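Local atomic coordinates of bottromycin amidohydrolase (Streptomyces purpureus, PDB entry 6I5S), a protein that probably hydrolyses a thiazoline-linked amide bond as the gatekeeper step of bottromycin biosynthesis, working as an amidohydrolase with two zinc ions. Residues P35-V43 against P55-G64; Y82-F90 against D401-P409. One frame throughout, in Å; residues are numbered along the deposited sequence.

Contact 1 of 2, residues P35-V43 against P55-G64; sequences PRTHVFKAV and PPRDLEVADG
The Phe40 ring meets Val61 CG2 at its edge, near the ring plane, 4.2 Å from CE2, while Leu59 reaches it obliquely, CD2 to CD2 at 4.0 Å. Beyond the pair of strands, the same ring meets those of Phe404 and Phe428. The imidazole of His38 likewise has Val61 CG1 at its edge, and its NE2 bonds to the carbonyl of Gly426. Pro55 CG lies over one face of the Arg57 guanidinium, offset toward its rim. With chi1 at 167°, CG of Leu59 swings off the backbone N and lays the side chain alongside Phe40, both pointing the same way. Straight backbone bonds carry the pairs His38-Val61 and Phe40-Leu59. Past Lys41 the chain turns a corner and the register slips by one residue, a beta bulge. Here Asp58 OD1 takes the N-H of Ala42 at 2.8 Å nearly along its C-O axis and also bonds Thr72 OG1; replacing Asp58 by an alanine would probably leave the Ala42 N-H without its acceptor and the bulge less firmly fixed. Val43 then pairs with Arg57, its N 2.7 Å from Arg57 O. At the other end Asp63 N points straight at Thr37 OG1 (3.0 Å, 170°). This is an antiparallel strand pair in a small three-stranded sheet, consistent with the beta domain that flanks the barrel in many amidohydrolases.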
loop_
_atom_site.group_PDB
_atom_site.type_symbol
_atom_site.label_atom_id
_atom_site.label_comp_id
_atom_site.label_asym_id
_atom_site.label_seq_id
_atom_site.Cartn_x
_atom_site.Cartn_y
_atom_site.Cartn_z
ATOM N N PRO A 35 -13.679 22.824 4.686
ATOM C CA PRO A 35 -14.874 22.569 3.867
ATOM C C PRO A 35 -14.759 21.242 3.130
ATOM O O PRO A 35 -13.672 20.854 2.672
ATOM C CB PRO A 35 -14.886 23.758 2.888
ATOM C CG PRO A 35 -14.088 24.791 3.534
ATOM C CD PRO A 35 -13.030 24.106 4.316
ATOM N N ARG A 36 -15.893 20.540 2.997
ATOM C CA ARG A 36 -15.915 19.294 2.218
ATOM C C ARG A 36 -16.823 19.420 1.008
ATOM O O ARG A 36 -17.247 18.411 0.431
ATOM C CB ARG A 36 -16.326 18.103 3.081
ATOM C CG ARG A 36 -15.269 17.805 4.150
ATOM C CD ARG A 36 -15.731 16.767 5.151
ATOM N NE ARG A 36 -14.815 16.740 6.296
ATOM C CZ ARG A 36 -13.849 15.855 6.520
ATOM N NH1 ARG A 36 -13.579 14.879 5.657
ATOM N NH2 ARG A 36 -13.087 16.019 7.602
ATOM N N THR A 37 -17.093 20.662 0.613
ATOM C CA THR A 37 -17.937 20.973 -0.525
ATOM C C THR A 37 -17.160 21.894 -1.432
ATOM O O THR A 37 -16.599 22.883 -0.963
ATOM C CB THR A 37 -19.264 21.619 -0.063
ATOM O OG1 THR A 37 -20.055 20.608 0.602
ATOM C CG2 THR A 37 -20.032 22.208 -1.281
ATOM N N HIS A 38 -17.093 21.554 -2.714
ATOM C CA HIS A 38 -16.210 22.247 -3.649
ATOM C C HIS A 38 -16.814 22.226 -5.034
ATOM O O HIS A 38 -17.607 21.354 -5.366
ATOM C CB HIS A 38 -14.837 21.574 -3.758
ATOM C CG HIS A 38 -14.141 21.387 -2.449
ATOM N ND1 HIS A 38 -13.377 22.381 -1.869
ATOM C CD2 HIS A 38 -14.144 20.353 -1.580
ATOM C CE1 HIS A 38 -12.906 21.943 -0.713
ATOM N NE2 HIS A 38 -13.356 20.718 -0.515
ATOM N N VAL A 39 -16.338 23.135 -5.867
ATOM C CA VAL A 39 -16.442 23.021 -7.315
ATOM C C VAL A 39 -15.035 23.195 -7.872
ATOM O O VAL A 39 -14.379 24.205 -7.595
ATOM C CB VAL A 39 -17.395 24.057 -7.914
ATOM C CG1 VAL A 39 -17.433 23.915 -9.444
ATOM C CG2 VAL A 39 -18.758 23.890 -7.337
ATOM N N PHE A 40 -14.555 22.205 -8.619
ATOM C CA PHE A 40 -13.269 22.292 -9.320
ATOM C C PHE A 40 -13.586 22.436 -10.805
ATOM O O PHE A 40 -14.242 21.566 -11.386
ATOM C CB PHE A 40 -12.398 21.045 -9.080
ATOM C CG PHE A 40 -12.065 20.787 -7.637
ATOM C CD1 PHE A 40 -10.961 21.353 -7.057
ATOM C CD2 PHE A 40 -12.880 20.000 -6.852
ATOM C CE1 PHE A 40 -10.679 21.145 -5.741
ATOM C CE2 PHE A 40 -12.590 19.772 -5.556
ATOM C CZ PHE A 40 -11.496 20.347 -4.989
ATOM N N LYS A 41 -13.125 23.519 -11.420
ATOM C CA LYS A 41 -13.463 23.809 -12.808
ATOM C C LYS A 41 -12.508 23.103 -13.754
ATOM O O LYS A 41 -11.326 22.924 -13.443
ATOM C CB LYS A 41 -13.407 25.316 -13.073
ATOM C CG LYS A 41 -14.600 26.081 -12.538
ATOM C CD LYS A 41 -14.185 27.337 -11.785
ATOM C CE LYS A 41 -13.347 28.275 -12.647
ATOM N NZ LYS A 41 -13.071 29.582 -11.976
ATOM N N ALA A 42 -13.045 22.681 -14.899
ATOM C CA ALA A 42 -12.239 22.238 -16.027
ATOM C C ALA A 42 -11.330 21.067 -15.653
ATOM O O ALA A 42 -10.116 21.095 -15.880
ATOM C CB ALA A 42 -11.425 23.402 -16.580
ATOM N N VAL A 43 -11.931 20.005 -15.109
ATOM C CA VAL A 43 -11.180 18.857 -14.626
ATOM C C VAL A 43 -11.168 17.821 -15.731
ATOM O O VAL A 43 -12.220 17.534 -16.321
ATOM C CB VAL A 43 -11.817 18.272 -13.347
ATOM C CG1 VAL A 43 -11.263 16.906 -13.016
ATOM C CG2 VAL A 43 -11.606 19.204 -12.153
ATOM N N PRO A 55 -13.265 14.607 -21.433
ATOM C CA PRO A 55 -13.291 16.024 -21.755
ATOM C C PRO A 55 -13.391 16.853 -20.491
ATOM O O PRO A 55 -13.776 16.339 -19.429
ATOM C CB PRO A 55 -14.535 16.177 -22.650
ATOM C CG PRO A 55 -15.346 14.970 -22.444
ATOM C CD PRO A 55 -14.341 13.884 -22.135
ATOM N N PRO A 56 -13.040 18.133 -20.555
ATOM C CA PRO A 56 -12.996 18.942 -19.335
ATOM C C PRO A 56 -14.390 19.114 -18.755
ATOM O O PRO A 56 -15.320 19.528 -19.449
ATOM C CB PRO A 56 -12.419 20.282 -19.823
ATOM C CG PRO A 56 -12.654 20.305 -21.245
ATOM C CD PRO A 56 -12.617 18.899 -21.732
ATOM N N ARG A 57 -14.526 18.833 -17.471
ATOM C CA ARG A 57 -15.812 18.995 -16.829
ATOM C C ARG A 57 -15.613 19.605 -15.455
ATOM O O ARG A 57 -14.577 19.424 -14.811
ATOM C CB ARG A 57 -16.527 17.658 -16.719
ATOM C CG ARG A 57 -16.873 17.033 -18.064
ATOM C CD ARG A 57 -17.780 15.824 -17.868
ATOM N NE ARG A 57 -18.238 15.253 -19.130
ATOM C CZ ARG A 57 -18.068 13.983 -19.490
ATOM N NH1 ARG A 57 -17.466 13.115 -18.673
ATOM N NH2 ARG A 57 -18.518 13.576 -20.670
ATOM N N ASP A 58 -16.600 20.362 -15.031
ATOM C CA ASP A 58 -16.557 20.948 -13.702
ATOM C C ASP A 58 -17.058 19.931 -12.699
ATOM O O ASP A 58 -18.166 19.391 -12.834
ATOM C CB ASP A 58 -17.408 22.218 -13.652
ATOM C CG ASP A 58 -16.954 23.305 -14.620
ATOM O OD1 ASP A 58 -15.775 23.373 -15.035
ATOM O OD2 ASP A 58 -17.806 24.156 -14.948
ATOM N N LEU A 59 -16.246 19.684 -11.685
ATOM C CA LEU A 59 -16.485 18.650 -10.694
ATOM C C LEU A 59 -17.144 19.259 -9.459
ATOM O O LEU A 59 -16.571 20.153 -8.832
ATOM C CB LEU A 59 -15.147 18.011 -10.319
ATOM C CG LEU A 59 -15.176 17.116 -9.079
ATOM C CD1 LEU A 59 -16.120 15.920 -9.297
ATOM C CD2 LEU A 59 -13.784 16.641 -8.736
ATOM N N GLU A 60 -18.319 18.753 -9.096
ATOM C CA GLU A 60 -19.025 19.186 -7.897
ATOM C C GLU A 60 -18.859 18.147 -6.800
ATOM O O GLU A 60 -19.189 16.963 -6.992
ATOM C CB GLU A 60 -20.503 19.404 -8.190
ATOM C CG GLU A 60 -21.257 19.828 -6.958
ATOM C CD GLU A 60 -22.732 19.964 -7.174
ATOM O OE1 GLU A 60 -23.186 19.912 -8.338
ATOM O OE2 GLU A 60 -23.429 20.121 -6.151
ATOM N N VAL A 61 -18.304 18.579 -5.667
ATOM C CA VAL A 61 -18.178 17.760 -4.457
ATOM C C VAL A 61 -19.109 18.345 -3.405
ATOM O O VAL A 61 -19.079 19.553 -3.146
ATOM C CB VAL A 61 -16.725 17.741 -3.956
ATOM C CG1 VAL A 61 -16.607 16.972 -2.664
ATOM C CG2 VAL A 61 -15.802 17.111 -5.004
ATOM N N ALA A 62 -19.928 17.493 -2.805
ATOM C CA ALA A 62 -20.918 17.909 -1.821
ATOM C C ALA A 62 -20.736 17.043 -0.585
ATOM O O ALA A 62 -20.967 15.834 -0.635
ATOM C CB ALA A 62 -22.322 17.773 -2.386
ATOM N N ASP A 63 -20.326 17.663 0.529
ATOM C CA ASP A 63 -20.148 16.947 1.798
ATOM C C ASP A 63 -19.301 15.700 1.606
ATOM O O ASP A 63 -19.607 14.627 2.125
ATOM C CB ASP A 63 -21.498 16.559 2.426
ATOM C CG ASP A 63 -21.368 16.209 3.898
ATOM O OD1 ASP A 63 -20.443 16.740 4.549
ATOM O OD2 ASP A 63 -22.178 15.417 4.402
ATOM N N GLY A 64 -18.206 15.846 0.848
ATOM C CA GLY A 64 -17.259 14.781 0.677
ATOM C C GLY A 64 -17.685 13.664 -0.261
ATOM O O GLY A 64 -17.116 12.579 -0.210
HETATM O O HOH W 1 -13.499 15.135 -17.057
#

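Contact 2 of 2, residues Y82-F90 against D401-P409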
loop_
_atom_site.group_PDB
_atom_site.type_symbol
_atom_site.label_atom_id
_atom_site.label_comp_id
_atom_site.label_asym_id
_atom_site.label_seq_id
_atom_site.Cartn_x
_atom_site.Cartn_y
_atom_site.Cartn_z
ATOM N N TYR A 82 -7.775 22.157 -19.903
ATOM C CA TYR A 82 -7.841 21.530 -18.591
ATOM C C TYR A 82 -7.136 22.424 -17.578
ATOM O O TYR A 82 -6.007 22.866 -17.809
ATOM C CB TYR A 82 -7.176 20.156 -18.597
ATOM C CG TYR A 82 -7.824 19.106 -19.463
ATOM C CD1 TYR A 82 -9.064 18.559 -19.127
ATOM C CD2 TYR A 82 -7.176 18.622 -20.594
ATOM C CE1 TYR A 82 -9.651 17.582 -19.907
ATOM C CE2 TYR A 82 -7.760 17.625 -21.395
ATOM C CZ TYR A 82 -8.996 17.109 -21.047
ATOM O OH TYR A 82 -9.585 16.120 -21.840
ATOM N N ASP A 83 -7.805 22.701 -16.457
ATOM C CA ASP A 83 -7.115 23.309 -15.326
ATOM C C ASP A 83 -6.496 22.252 -14.428
ATOM O O ASP A 83 -5.549 22.526 -13.687
ATOM C CB ASP A 83 -8.084 24.136 -14.480
ATOM C CG ASP A 83 -8.525 25.415 -15.177
ATOM O OD1 ASP A 83 -7.998 25.732 -16.258
ATOM O OD2 ASP A 83 -9.433 26.069 -14.635
ATOM N N TRP A 84 -7.067 21.066 -14.444
ATOM C CA TRP A 84 -6.637 20.002 -13.564
ATOM C C TRP A 84 -6.746 18.682 -14.300
ATOM O O TRP A 84 -7.646 18.492 -15.131
ATOM C CB TRP A 84 -7.509 19.882 -12.329
ATOM C CG TRP A 84 -7.588 21.006 -11.381
ATOM C CD1 TRP A 84 -8.631 21.859 -11.230
ATOM C CD2 TRP A 84 -6.636 21.351 -10.371
ATOM N NE1 TRP A 84 -8.382 22.728 -10.204
ATOM C CE2 TRP A 84 -7.164 22.434 -9.660
ATOM C CE3 TRP A 84 -5.384 20.863 -10.014
ATOM C CZ2 TRP A 84 -6.480 23.042 -8.620
ATOM C CZ3 TRP A 84 -4.720 21.469 -8.969
ATOM C CH2 TRP A 84 -5.268 22.526 -8.282
ATOM N N TYR A 85 -5.853 17.757 -13.942
ATOM C CA TYR A 85 -5.981 16.347 -14.282
ATOM C C TYR A 85 -6.149 15.572 -12.983
ATOM O O TYR A 85 -5.421 15.833 -12.017
ATOM C CB TYR A 85 -4.734 15.869 -15.018
ATOM C CG TYR A 85 -4.471 16.553 -16.310
ATOM C CD1 TYR A 85 -4.961 16.049 -17.509
ATOM C CD2 TYR A 85 -3.743 17.730 -16.351
ATOM C CE1 TYR A 85 -4.703 16.724 -18.742
ATOM C CE2 TYR A 85 -3.494 18.382 -17.571
ATOM C CZ TYR A 85 -3.978 17.847 -18.747
ATOM O OH TYR A 85 -3.744 18.493 -19.962
ATOM N N VAL A 86 -7.116 14.649 -12.943
ATOM C CA VAL A 86 -7.516 14.018 -11.699
ATOM C C VAL A 86 -7.510 12.514 -11.860
ATOM O O VAL A 86 -8.031 11.981 -12.844
ATOM C CB VAL A 86 -8.904 14.513 -11.263
ATOM C CG1 VAL A 86 -9.483 13.653 -10.211
ATOM C CG2 VAL A 86 -8.758 15.953 -10.751
ATOM N N THR A 87 -6.962 11.833 -10.862
ATOM C CA THR A 87 -7.106 10.399 -10.704
ATOM C C THR A 87 -7.868 10.063 -9.426
ATOM O O THR A 87 -7.916 10.868 -8.492
ATOM C CB THR A 87 -5.730 9.699 -10.650
ATOM O OG1 THR A 87 -5.046 10.047 -9.437
ATOM C CG2 THR A 87 -4.865 10.165 -11.807
ATOM N N PRO A 88 -8.439 8.862 -9.343
ATOM C CA PRO A 88 -8.889 8.355 -8.052
ATOM C C PRO A 88 -7.722 8.355 -7.078
ATOM O O PRO A 88 -6.544 8.277 -7.450
ATOM C CB PRO A 88 -9.325 6.934 -8.376
ATOM C CG PRO A 88 -9.643 6.943 -9.806
ATOM C CD PRO A 88 -8.617 7.840 -10.404
ATOM N N GLY A 89 -8.051 8.422 -5.802
ATOM C CA GLY A 89 -7.025 8.301 -4.785
ATOM C C GLY A 89 -6.363 6.940 -4.848
ATOM O O GLY A 89 -6.995 5.957 -5.211
ATOM N N PHE A 90 -5.072 6.912 -4.497
ATOM C CA PHE A 90 -4.271 5.693 -4.538
ATOM C C PHE A 90 -4.493 4.838 -3.298
ATOM O O PHE A 90 -4.845 5.334 -2.215
ATOM C CB PHE A 90 -2.769 6.026 -4.627
ATOM C CG PHE A 90 -2.441 6.989 -5.720
ATOM C CD1 PHE A 90 -3.056 6.900 -6.952
ATOM C CD2 PHE A 90 -1.552 8.002 -5.502
ATOM C CE1 PHE A 90 -2.811 7.851 -7.954
ATOM C CE2 PHE A 90 -1.297 8.960 -6.525
ATOM C CZ PHE A 90 -1.934 8.842 -7.741
ATOM N N ASP A 401 -12.367 10.982 -2.869
ATOM C CA ASP A 401 -10.962 10.678 -2.688
ATOM C C ASP A 401 -10.316 10.749 -4.081
ATOM O O ASP A 401 -10.464 9.826 -4.889
ATOM C CB ASP A 401 -10.774 9.274 -2.118
ATOM C CG ASP A 401 -11.329 9.074 -0.717
ATOM O OD1 ASP A 401 -11.380 10.011 0.122
ATOM O OD2 ASP A 401 -11.725 7.905 -0.435
ATOM N N LEU A 402 -9.558 11.800 -4.349
ATOM C CA LEU A 402 -9.062 12.075 -5.693
ATOM C C LEU A 402 -7.699 12.728 -5.610
ATOM O O LEU A 402 -7.401 13.399 -4.626
ATOM C CB LEU A 402 -10.016 13.012 -6.425
ATOM C CG LEU A 402 -11.448 12.534 -6.664
ATOM C CD1 LEU A 402 -12.315 13.683 -7.217
ATOM C CD2 LEU A 402 -11.390 11.343 -7.643
ATOM N N VAL A 403 -6.892 12.582 -6.665
ATOM C CA VAL A 403 -5.575 13.205 -6.727
ATOM C C VAL A 403 -5.536 14.166 -7.908
ATOM O O VAL A 403 -5.982 13.830 -9.006
ATOM C CB VAL A 403 -4.463 12.160 -6.863
ATOM C CG1 VAL A 403 -3.117 12.785 -6.618
ATOM C CG2 VAL A 403 -4.704 10.996 -5.870
ATOM N N PHE A 404 -5.018 15.360 -7.676
ATOM C CA PHE A 404 -5.070 16.469 -8.624
ATOM C C PHE A 404 -3.666 16.842 -9.102
ATOM O O PHE A 404 -2.741 16.925 -8.292
ATOM C CB PHE A 404 -5.664 17.698 -7.962
ATOM C CG PHE A 404 -7.136 17.638 -7.755
ATOM C CD1 PHE A 404 -7.963 18.489 -8.457
ATOM C CD2 PHE A 404 -7.710 16.758 -6.848
ATOM C CE1 PHE A 404 -9.338 18.483 -8.258
ATOM C CE2 PHE A 404 -9.065 16.753 -6.652
ATOM C CZ PHE A 404 -9.889 17.604 -7.366
ATOM N N TYR A 405 -3.534 17.134 -10.405
ATOM C CA TYR A 405 -2.288 17.524 -11.053
ATOM C C TYR A 405 -2.551 18.669 -12.019
ATOM O O TYR A 405 -3.549 18.654 -12.756
ATOM C CB TYR A 405 -1.700 16.354 -11.832
ATOM C CG TYR A 405 -1.397 15.147 -10.964
ATOM C CD1 TYR A 405 -0.162 14.997 -10.346
ATOM C CD2 TYR A 405 -2.346 14.158 -10.788
ATOM C CE1 TYR A 405 0.130 13.844 -9.558
ATOM C CE2 TYR A 405 -2.096 13.028 -9.949
ATOM C CZ TYR A 405 -0.853 12.905 -9.360
ATOM O OH TYR A 405 -0.557 11.816 -8.577
ATOM N N ARG A 406 -1.658 19.663 -12.009
ATOM C CA ARG A 406 -1.774 20.748 -12.966
ATOM C C ARG A 406 -1.333 20.306 -14.352
ATOM O O ARG A 406 -1.835 20.819 -15.355
ATOM C CB ARG A 406 -0.942 21.932 -12.514
ATOM C CG ARG A 406 -1.470 22.692 -11.342
ATOM C CD ARG A 406 -2.799 23.337 -11.647
ATOM N NE ARG A 406 -3.202 24.252 -10.578
ATOM C CZ ARG A 406 -4.367 24.896 -10.545
ATOM N NH1 ARG A 406 -5.278 24.709 -11.504
ATOM N NH2 ARG A 406 -4.616 25.746 -9.550
ATOM N N ARG A 407 -0.396 19.373 -14.431
ATOM C CA ARG A 407 0.048 18.803 -15.695
ATOM C C ARG A 407 -0.271 17.313 -15.693
ATOM O O ARG A 407 -0.375 16.699 -14.637
ATOM C CB ARG A 407 1.547 19.012 -15.908
ATOM C CG ARG A 407 1.971 20.481 -16.025
ATOM C CD ARG A 407 3.474 20.634 -16.263
ATOM N NE ARG A 407 3.857 22.036 -16.466
ATOM C CZ ARG A 407 5.101 22.466 -16.676
ATOM N NH1 ARG A 407 6.117 21.612 -16.711
ATOM N NH2 ARG A 407 5.330 23.763 -16.849
ATOM N N HIS A 408 -0.429 16.727 -16.872
ATOM C CA HIS A 408 -0.798 15.326 -16.933
ATOM C C HIS A 408 0.282 14.503 -16.226
ATOM O O HIS A 408 1.479 14.733 -16.461
ATOM C CB HIS A 408 -0.973 14.884 -18.387
ATOM C CG HIS A 408 -1.639 13.551 -18.518
ATOM N ND1 HIS A 408 -1.025 12.385 -18.123
ATOM C CD2 HIS A 408 -2.881 13.205 -18.925
ATOM C CE1 HIS A 408 -1.851 11.371 -18.307
ATOM N NE2 HIS A 408 -2.987 11.839 -18.792
ATOM N N PRO A 409 -0.083 13.574 -15.329
ATOM C CA PRO A 409 0.948 12.890 -14.534
ATOM C C PRO A 409 1.774 11.886 -15.323
ATOM O O PRO A 409 2.837 11.488 -14.838
ATOM C CB PRO A 409 0.139 12.209 -13.421
ATOM C CG PRO A 409 -1.213 11.984 -14.019
ATOM C CD PRO A 409 -1.445 13.181 -14.914
HETATM O O HOH W 2 -3.407 23.198 -15.484
#
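Just past strand 402-405, Arg406 sets out with CB directed away from residues 82-90, but a bend at chi2 (-64°) brings the chain back. CD lies over the six-membered ring of Trp84, a CH-pi contact, and NE continues over CZ3 and CH2. CZ sits 3.6 Å from the centroid of that ring, the guanidinium lying flat on it with planes 9° apart: stack and cation-pi together. NH2 rests above CZ2; NH1 lies over CE2 and donates to Asp83 O (3.1 Å), which it approaches from above the carbonyl plane. On the opposite face of Trp84, Phe404 presents its edge, a T-shaped pair at 89°, with CD1 3.7 Å from Trp84 CD2. The strands beneath, 84-88 and 402-405, pair antiparallel within a mixed sheet through Tyr85-Tyr405 and Thr87-Val403; a late strand laid against an early one is consistent with the composite beta domain beside the barrel in amidohydrolases. Val86 CG2 covers one face of the Phe404 ring, 3.6 Å from its centroid. On the other side of the sheet His408 CB stands over the Tyr85 ring, 4.1 Å from its centroid, while Val403 CG2 lies over a face of Phe90. The edge of Phe90 faces the Tyr405 hydroxyl, which bonds to Leu416 O.

In the fold
Contact 1 closes before contact 2 opens along the chain, yet their centres lie only about 12 Å apart. Contact 1 pairs neighbours in sequence, whereas contact 2 joins strands more than 300 residues apart, bringing a late part of the chain back beside an early one. After the corner at Ala42, strand 43-45 runs parallel to strand 84-95, so residues 35-43 pass from the three-stranded antiparallel sheet into the mixed sheet of contact 2. Ala42 O probably accepts a bond from Asp83 N (2.9 Å), and Val43 CG1 packs on Val86 CG2. Strand 84-95 carries His94 and ends just before His96, both ligands of a zinc ion, linking this sheet to the metal site.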